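Local coordinates for protein pectate lyase (Bacillus subtilis, PDB 5AMV) that cleaves polygalacturonate by calcium-dependent elimination, giving oligosaccharides that end in an unsaturated sugar, at residues P167-T172 with G177-Q182; T210-K213 with K218-H221. All blocks are in the same frame, centred on the assembly; numbering follows the deposited sequence. Where two conformers were deposited one is given.

Overall arrangement
Both contacts lie on the same side of the chain's centre, their own centres about 11 Å apart. They follow one another along the chain: the hairpin of strands 168-170 and 178-180 (contact 1) closes before the turn built around strands 213-214 and 217-218 (contact 2) opens. The two excursions lie against each other, S181 OG standing 2.6 Å from Q220 O in a probable hydrogen bond and W179 packing beside K218. Each leaves the parallel beta-helix of this polysaccharide lyase and returns to it near the calcium ligands, contact 1 just before D184 and contact 2 just before D223. Contact 1 supplies N178 to the glycan pocket, while contact 2 probably helps to build the loops bordering the cleft.

Contact 1 of 2, residues P167-T172 with G177-Q182; sequences PQWDPT and GNWNSQ. With ADA (alpha-D-galactopyranuronic acid), chain B.
Q168 and N180 exchange a reciprocal pair of backbone hydrogen bonds, Q168 N to N180 O and N180 N to Q168 O, both 2.9 Å. D170 and N178 repeat the pattern two residues on, with D170 N to N178 O at 2.8 Å and N178 N to D170 O completing the ring. W169 and W179 form the non-hydrogen-bonded pair between them. On the face that carries D170, N178 and N180, N178 ND2 lies 2.7 Å from O2 of the galacturonate and is also hydrogen-bonded to D173, while N178 OD1 accepts from R217; both ends of the amide are therefore held, which fixes its rotation beside the sugar. D170 OD1 takes the hydroxyl of T172 on its syn side, somewhat out of the carboxylate plane.

The other face belongs to the two indoles, whose side chains cross at about a right angle. The backbone pairing sets CB of W169 over the six-membered ring of W179, 3.8 Å from its centroid, in a CH-pi contact. With chi1 at 174° the W169 indole swings beside its own carbonyl carbon, and CE3 comes over the same face of W179 near the rim, 3.5 Å from W179 NE1, with the rings inclined at 47°. The W179 N-H itself is given to the backbone oxygen of Y214. P167 O meets the W179 ring at its edge, 3.5 Å from CE3, and the proline's CB rests against S181 OG, which is hydrogen-bonded to Q220 O. At the turn end, W169 CH2 packs 3.7 Å from G177 CA. This is a two-stranded antiparallel hairpin projecting from the beta-helix, one face packed by tryptophans and the other lending N178 to the glycan pocket.

Contact 2 of 2, residues T210-K213 with K218-H221; sequences TSPK and KYQH
The backbones of P212 and Y219 are joined by a hydrogen bond from Y219 N to P212 O, 2.9 Å long. Beside it K213 and K218 face each other as an antiparallel non-hydrogen-bonded pair, CA to CA 4.4 Å, at the base of a short hairpin-like excursion from the beta-helix. The second segment then bends through an inverse gamma turn centred on Y219.

CB of Y219 lies 3.4 Å from P212 O and packs against the proline CD. Chi1 of -171° turns the Y219 ring away from 210-213, to meet W179 and Y214 edge-to-face. K213 lays CG alongside the backbone N of K218 before its chain leads off, whereas the ammonium of K218 forms salt bridges with D208 and D246. S211 points at the turn, its CB 3.3 Å from Y219 O. The H221 imidazole, stacked on Y163 and bonded through ND1 to D164 O, meets S211 OG at its edge, in plane, with CD2 3.4 Å away. One water ties the segments together, 2.9 Å from S211 OG and accepting the N-H of H221 at 3.0 Å from its N.

Contact 1 of 2, residues P167-T172 with G177-Q182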
ATOM      1  N   PRO A 167     -10.886  14.850  -1.750  1.00  8.43           N
ATOM      2  CA  PRO A 167     -10.972  13.871  -2.832  1.00  9.50           C
ATOM      3  C   PRO A 167     -11.507  14.489  -4.125  1.00  9.81           C
ATOM      4  O   PRO A 167     -12.403  15.338  -4.090  1.00  9.56           O
ATOM      5  CB  PRO A 167     -12.006  12.848  -2.304  1.00  9.42           C
ATOM      6  CG  PRO A 167     -12.199  13.093  -0.881  1.00 11.30           C
ATOM      7  CD  PRO A 167     -11.652  14.464  -0.557  1.00  8.41           C
ATOM      8  N   GLN A 168     -10.944  14.031  -5.246  1.00 10.12           N
ATOM      9  CA  GLN A 168     -11.338  14.489  -6.564  1.00 10.18           C
ATOM     10  C   GLN A 168     -12.501  13.655  -7.108  1.00 10.86           C
ATOM     11  O   GLN A 168     -12.459  12.435  -7.028  1.00 10.57           O
ATOM     12  CB  GLN A 168     -10.166  14.379  -7.508  1.00 11.48           C
ATOM     13  CG  GLN A 168     -10.421  14.946  -8.894  1.00 11.72           C
ATOM     14  CD  GLN A 168      -9.259  14.615  -9.833  1.00 12.78           C
ATOM     15  OE1 GLN A 168      -8.848  13.464  -9.929  1.00 19.86           O
ATOM     16  NE2 GLN A 168      -8.706  15.624 -10.480  1.00 13.88           N
ATOM     17  N   TRP A 169     -13.521  14.301  -7.669  1.00  9.65           N
ATOM     18  CA  TRP A 169     -14.560  13.567  -8.386  1.00  8.97           C
ATOM     19  C   TRP A 169     -14.052  13.167  -9.776  1.00 10.96           C
ATOM     20  O   TRP A 169     -13.574  14.028 -10.552  1.00  9.37           O
ATOM     21  CB  TRP A 169     -15.826  14.443  -8.493  1.00  9.95           C
ATOM     22  CG  TRP A 169     -16.915  13.826  -9.350  1.00  9.31           C
ATOM     23  CD1 TRP A 169     -17.479  14.404 -10.450  1.00 10.76           C
ATOM     24  CD2 TRP A 169     -17.572  12.561  -9.162  1.00  8.89           C
ATOM     25  NE1 TRP A 169     -18.461  13.574 -10.972  1.00 10.24           N
ATOM     26  CE2 TRP A 169     -18.537  12.436 -10.211  1.00 11.05           C
ATOM     27  CE3 TRP A 169     -17.471  11.532  -8.211  1.00 10.96           C
ATOM     28  CZ2 TRP A 169     -19.399  11.339 -10.319  1.00 11.82           C
ATOM     29  CZ3 TRP A 169     -18.335  10.417  -8.318  1.00 12.56           C
ATOM     30  CH2 TRP A 169     -19.278  10.324  -9.381  1.00 13.51           C
ATOM     31  N   ASP A 170     -14.130  11.877 -10.075  1.00 12.02           N
ATOM     32  CA  ASP A 170     -13.791  11.367 -11.419  1.00 14.45           C
ATOM     33  C   ASP A 170     -14.996  10.619 -11.965  1.00 14.75           C
ATOM     34  O   ASP A 170     -15.208   9.459 -11.630  1.00 13.93           O
ATOM     35  CB  ASP A 170     -12.596  10.430 -11.366  1.00 16.06           C
ATOM     36  CG  ASP A 170     -12.055  10.094 -12.771  1.00 22.63           C
ATOM     37  OD1 ASP A 170     -12.742  10.403 -13.796  1.00 23.96           O
ATOM     38  OD2 ASP A 170     -10.934   9.535 -12.852  1.00 29.15           O
ATOM     39  N   PRO A 171     -15.808  11.287 -12.801  1.00 15.29           N
ATOM     40  CA  PRO A 171     -17.087  10.673 -13.239  1.00 16.40           C
ATOM     41  C   PRO A 171     -16.907   9.496 -14.221  1.00 19.13           C
ATOM     42  O   PRO A 171     -17.845   8.717 -14.416  1.00 18.53           O
ATOM     43  CB  PRO A 171     -17.817  11.837 -13.923  1.00 16.32           C
ATOM     44  CG  PRO A 171     -16.707  12.715 -14.416  1.00 14.87           C
ATOM     45  CD  PRO A 171     -15.594  12.635 -13.381  1.00 15.92           C
ATOM     46  N   THR A 172     -15.711   9.354 -14.785  1.00 21.17           N
ATOM     47  CA  THR A 172     -15.457   8.257 -15.734  1.00 24.52           C
ATOM     48  C   THR A 172     -14.753   7.055 -15.093  1.00 25.67           C
ATOM     49  O   THR A 172     -14.614   5.995 -15.716  1.00 25.76           O
ATOM     50  CB  THR A 172     -14.695   8.719 -16.965  1.00 24.30           C
ATOM     51  OG1 THR A 172     -13.429   9.261 -16.593  1.00 27.62           O
ATOM     52  CG2 THR A 172     -15.501   9.760 -17.715  1.00 27.98           C
ATOM     53  N   GLY A 177     -18.735   6.461 -11.840  1.00 21.22           N
ATOM     54  CA  GLY A 177     -17.807   7.500 -11.345  1.00 19.75           C
ATOM     55  C   GLY A 177     -17.253   7.064  -9.992  1.00 19.19           C
ATOM     56  O   GLY A 177     -17.787   6.133  -9.359  1.00 18.70           O
ATOM     57  N   ASN A 178     -16.183   7.713  -9.548  1.00 16.91           N
ATOM     58  CA  ASN A 178     -15.711   7.524  -8.183  1.00 15.18           C
ATOM     59  C   ASN A 178     -15.034   8.795  -7.658  1.00 13.65           C
ATOM     60  O   ASN A 178     -14.592   9.625  -8.435  1.00 12.44           O
ATOM     61  CB  ASN A 178     -14.775   6.308  -8.075  1.00 16.79           C
ATOM     62  CG  ASN A 178     -15.540   4.988  -7.779  1.00 17.22           C
ATOM     63  OD1 ASN A 178     -16.350   4.912  -6.850  1.00 22.16           O
ATOM     64  ND2 ASN A 178     -15.340   3.998  -8.624  1.00 22.18           N
ATOM     65  N   TRP A 179     -15.014   8.924  -6.330  1.00 11.83           N
ATOM     66  CA  TRP A 179     -14.171   9.900  -5.631  1.00 10.73           C
ATOM     67  C   TRP A 179     -12.812   9.254  -5.364  1.00 10.43           C
ATOM     68  O   TRP A 179     -12.740   8.118  -4.884  1.00 13.25           O
ATOM     69  CB  TRP A 179     -14.828  10.306  -4.313  1.00  9.92           C
ATOM     70  CG  TRP A 179     -16.113  11.053  -4.513  1.00 11.29           C
ATOM     71  CD1 TRP A 179     -17.374  10.525  -4.595  1.00 11.23           C
ATOM     72  CD2 TRP A 179     -16.259  12.463  -4.704  1.00 10.84           C
ATOM     73  NE1 TRP A 179     -18.300  11.519  -4.772  1.00 12.07           N
ATOM     74  CE2 TRP A 179     -17.650  12.722  -4.860  1.00 11.10           C
ATOM     75  CE3 TRP A 179     -15.358  13.537  -4.725  1.00  8.27           C
ATOM     76  CZ2 TRP A 179     -18.164  14.018  -5.046  1.00 10.70           C
ATOM     77  CZ3 TRP A 179     -15.858  14.818  -4.912  1.00  8.68           C
ATOM     78  CH2 TRP A 179     -17.256  15.057  -5.055  1.00  9.30           C
ATOM     79  N   ASN A 180     -11.741   9.974  -5.674  1.00  9.94           N
ATOM     80  CA  ASN A 180     -10.413   9.412  -5.535  0.50 10.29           C
ATOM     81  C   ASN A 180      -9.547  10.324  -4.723  1.00 10.59           C
ATOM     82  O   ASN A 180      -9.478  11.544  -4.959  1.00 11.23           O
ATOM     83  CB  ASN A 180      -9.767   9.128  -6.877  0.50 10.94           C
ATOM     84  CG  ASN A 180     -10.422   7.954  -7.586  0.50 11.15           C
ATOM     85  OD1 ASN A 180     -10.419   6.834  -7.077  0.50 13.70           O
ATOM     86  ND2 ASN A 180     -10.989   8.208  -8.747  0.50 13.25           N
ATOM     87  N   SER A 181      -8.929   9.720  -3.716  1.00  9.45           N
ATOM     88  CA  SER A 181      -7.977  10.450  -2.853  1.00  9.90           C
ATOM     89  C   SER A 181      -6.536  10.141  -3.253  1.00  9.60           C
ATOM     90  O   SER A 181      -6.283   9.158  -3.974  1.00 10.42           O
ATOM     91  CB  SER A 181      -8.243  10.121  -1.401  1.00  8.92           C
ATOM     92  OG  SER A 181      -9.325  10.937  -0.905  1.00 13.05           O
ATOM     93  N   GLN A 182      -5.593  10.985  -2.794  1.00  9.58           N
ATOM     94  CA  GLN A 182      -4.215  10.962  -3.288  1.00 11.30           C
ATOM     95  C   GLN A 182      -3.208  10.204  -2.431  1.00 11.10           C
ATOM     96  O   GLN A 182      -2.098   9.952  -2.939  1.00 13.16           O
ATOM     97  CB  GLN A 182      -3.678  12.388  -3.484  1.00 11.79           C
ATOM     98  CG  GLN A 182      -4.229  13.087  -4.716  1.00 20.55           C
ATOM     99  CD  GLN A 182      -3.894  12.345  -6.018  1.00 28.39           C
ATOM    100  OE1 GLN A 182      -2.713  12.156  -6.358  1.00 33.18           O
ATOM    101  NE2 GLN A 182      -4.933  11.931  -6.752  1.00 27.30           N
TER
HETATM  102  C1  ADA B   3     -12.790  -0.418  -8.076  1.00 20.85           C
HETATM  103  C2  ADA B   3     -12.823   0.943  -8.792  1.00 21.06           C
HETATM  104  C3  ADA B   3     -13.027   0.747 -10.297  1.00 21.29           C
HETATM  105  C4  ADA B   3     -11.942  -0.139 -10.887  1.00 19.05           C
HETATM  106  C5  ADA B   3     -11.945  -1.476 -10.154  1.00 17.89           C
HETATM  107  C6  ADA B   3     -10.705  -2.229 -10.579  1.00 16.45           C
HETATM  108  O2  ADA B   3     -13.967   1.656  -8.302  1.00 24.83           O
HETATM  109  O3  ADA B   3     -12.967   2.015 -10.966  1.00 21.79           O
HETATM  110  O4  ADA B   3     -10.671   0.505 -10.662  1.00 19.44           O
HETATM  111  O5  ADA B   3     -11.848  -1.285  -8.713  1.00 21.48           O
HETATM  112  O6B ADA B   3      -9.900  -2.568  -9.669  1.00 13.90           O
HETATM  113  O6A ADA B   3     -10.488  -2.471 -11.811  1.00 16.00           O

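Contact 2 of 2, residues T210-K213 with K218-H221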
ATOM      1  N   THR A 210     -17.762   5.957   8.028  1.00 17.52           N
ATOM      2  CA  THR A 210     -18.309   7.265   8.431  1.00 19.91           C
ATOM      3  C   THR A 210     -18.404   8.268   7.285  1.00 19.58           C
ATOM      4  O   THR A 210     -18.879   9.396   7.502  1.00 20.86           O
ATOM      5  CB  THR A 210     -17.465   7.903   9.547  1.00 19.49           C
ATOM      6  OG1 THR A 210     -16.128   8.110   9.090  1.00 22.80           O
ATOM      7  CG2 THR A 210     -17.422   6.990  10.814  1.00 21.07           C
ATOM      8  N   SER A 211     -17.940   7.891   6.092  1.00 17.85           N
ATOM      9  CA  SER A 211     -17.953   8.799   4.939  0.50 17.13           C
ATOM     10  C   SER A 211     -19.326   8.839   4.247  1.00 18.07           C
ATOM     11  O   SER A 211     -19.966   7.793   4.055  1.00 17.77           O
ATOM     12  CB  SER A 211     -16.835   8.419   3.950  0.50 16.67           C
ATOM     13  OG  SER A 211     -15.562   8.598   4.565  0.50 10.78           O
ATOM     14  N   PRO A 212     -19.783  10.043   3.854  1.00 17.80           N
ATOM     15  CA  PRO A 212     -21.088  10.110   3.173  1.00 18.14           C
ATOM     16  C   PRO A 212     -20.942   9.633   1.720  1.00 18.04           C
ATOM     17  O   PRO A 212     -19.840   9.282   1.309  1.00 18.57           O
ATOM     18  CB  PRO A 212     -21.441  11.597   3.250  1.00 18.30           C
ATOM     19  CG  PRO A 212     -20.095  12.294   3.315  1.00 18.30           C
ATOM     20  CD  PRO A 212     -19.146  11.362   4.013  1.00 17.83           C
ATOM     21  N   LYS A 213     -22.047   9.604   0.970  1.00 18.53           N
ATOM     22  CA  LYS A 213     -22.010   9.342  -0.461  1.00 19.15           C
ATOM     23  C   LYS A 213     -22.465  10.591  -1.192  1.00 18.10           C
ATOM     24  O   LYS A 213     -23.440  11.228  -0.793  1.00 19.10           O
ATOM     25  CB  LYS A 213     -22.969   8.213  -0.853  1.00 19.97           C
ATOM     26  CG  LYS A 213     -22.523   6.824  -0.464  1.00 22.68           C
ATOM     27  CD  LYS A 213     -23.597   5.797  -0.810  1.00 27.29           C
ATOM     28  CE  LYS A 213     -22.898   4.509  -1.215  1.00 32.02           C
ATOM     29  NZ  LYS A 213     -23.822   3.345  -1.311  1.00 34.96           N
ATOM     30  N   LYS A 218     -19.291   6.640  -2.507  1.00 14.74           N
ATOM     31  CA  LYS A 218     -18.529   6.842  -1.259  0.55 14.04           C
ATOM     32  C   LYS A 218     -17.595   8.022  -1.433  1.00 12.64           C
ATOM     33  O   LYS A 218     -16.820   8.021  -2.381  1.00 12.86           O
ATOM     34  CB  LYS A 218     -17.668   5.595  -0.945  0.55 14.44           C
ATOM     35  CG  LYS A 218     -16.990   5.606   0.449  0.55 14.54           C
ATOM     36  CD  LYS A 218     -15.741   4.678   0.527  0.55 18.58           C
ATOM     37  CE  LYS A 218     -15.979   3.284   1.157  0.55 21.45           C
ATOM     38  NZ  LYS A 218     -14.683   2.460   1.449  0.55 20.65           N
ATOM     39  N   TYR A 219     -17.639   8.967  -0.511  1.00 11.73           N
ATOM     40  CA  TYR A 219     -16.699  10.092  -0.512  1.00 10.21           C
ATOM     41  C   TYR A 219     -15.399   9.590   0.147  1.00  9.30           C
ATOM     42  O   TYR A 219     -15.196   9.743   1.355  1.00 11.39           O
ATOM     43  CB  TYR A 219     -17.329  11.238   0.209  1.00 10.07           C
ATOM     44  CG  TYR A 219     -16.581  12.560   0.126  1.00 10.45           C
ATOM     45  CD1 TYR A 219     -16.272  13.125  -1.116  1.00  9.34           C
ATOM     46  CD2 TYR A 219     -16.312  13.283   1.293  1.00 10.12           C
ATOM     47  CE1 TYR A 219     -15.623  14.376  -1.190  1.00  9.42           C
ATOM     48  CE2 TYR A 219     -15.677  14.512   1.247  1.00 11.91           C
ATOM     49  CZ  TYR A 219     -15.327  15.052   0.017  1.00 10.76           C
ATOM     50  OH  TYR A 219     -14.713  16.281   0.022  1.00 11.65           O
ATOM     51  N   GLN A 220     -14.542   9.026  -0.701  1.00  8.65           N
ATOM     52  CA  GLN A 220     -13.383   8.262  -0.246  0.62  9.07           C
ATOM     53  C   GLN A 220     -12.190   9.147   0.121  1.00  8.23           C
ATOM     54  O   GLN A 220     -11.654   9.838  -0.729  1.00  9.41           O
ATOM     55  CB  GLN A 220     -12.990   7.234  -1.299  0.62 10.08           C
ATOM     56  CG  GLN A 220     -11.787   6.384  -0.915  0.62  8.95           C
ATOM     57  CD  GLN A 220     -12.001   5.563   0.372  0.62 11.68           C
ATOM     58  OE1 GLN A 220     -11.532   5.907   1.450  0.62  3.22           O
ATOM     59  NE2 GLN A 220     -12.734   4.474   0.238  0.62 13.54           N
ATOM     60  N   HIS A 221     -11.777   9.080   1.393  1.00  6.59           N
ATOM     61  CA  HIS A 221     -10.640   9.873   1.899  1.00  6.08           C
ATOM     62  C   HIS A 221      -9.315   9.130   1.881  1.00  6.17           C
ATOM     63  O   HIS A 221      -8.260   9.740   2.118  1.00  7.88           O
ATOM     64  CB  HIS A 221     -10.910  10.323   3.338  1.00  6.67           C
ATOM     65  CG  HIS A 221     -12.075  11.245   3.461  1.00  5.89           C
ATOM     66  ND1 HIS A 221     -11.994  12.576   3.116  1.00  8.31           N
ATOM     67  CD2 HIS A 221     -13.349  11.043   3.899  1.00  7.97           C
ATOM     68  CE1 HIS A 221     -13.167  13.156   3.312  1.00  6.25           C
ATOM     69  NE2 HIS A 221     -14.013  12.246   3.784  1.00  7.93           N
TER
HETATM   70  O   HOH W   1     -13.061   7.522   3.600  1.00 11.81           O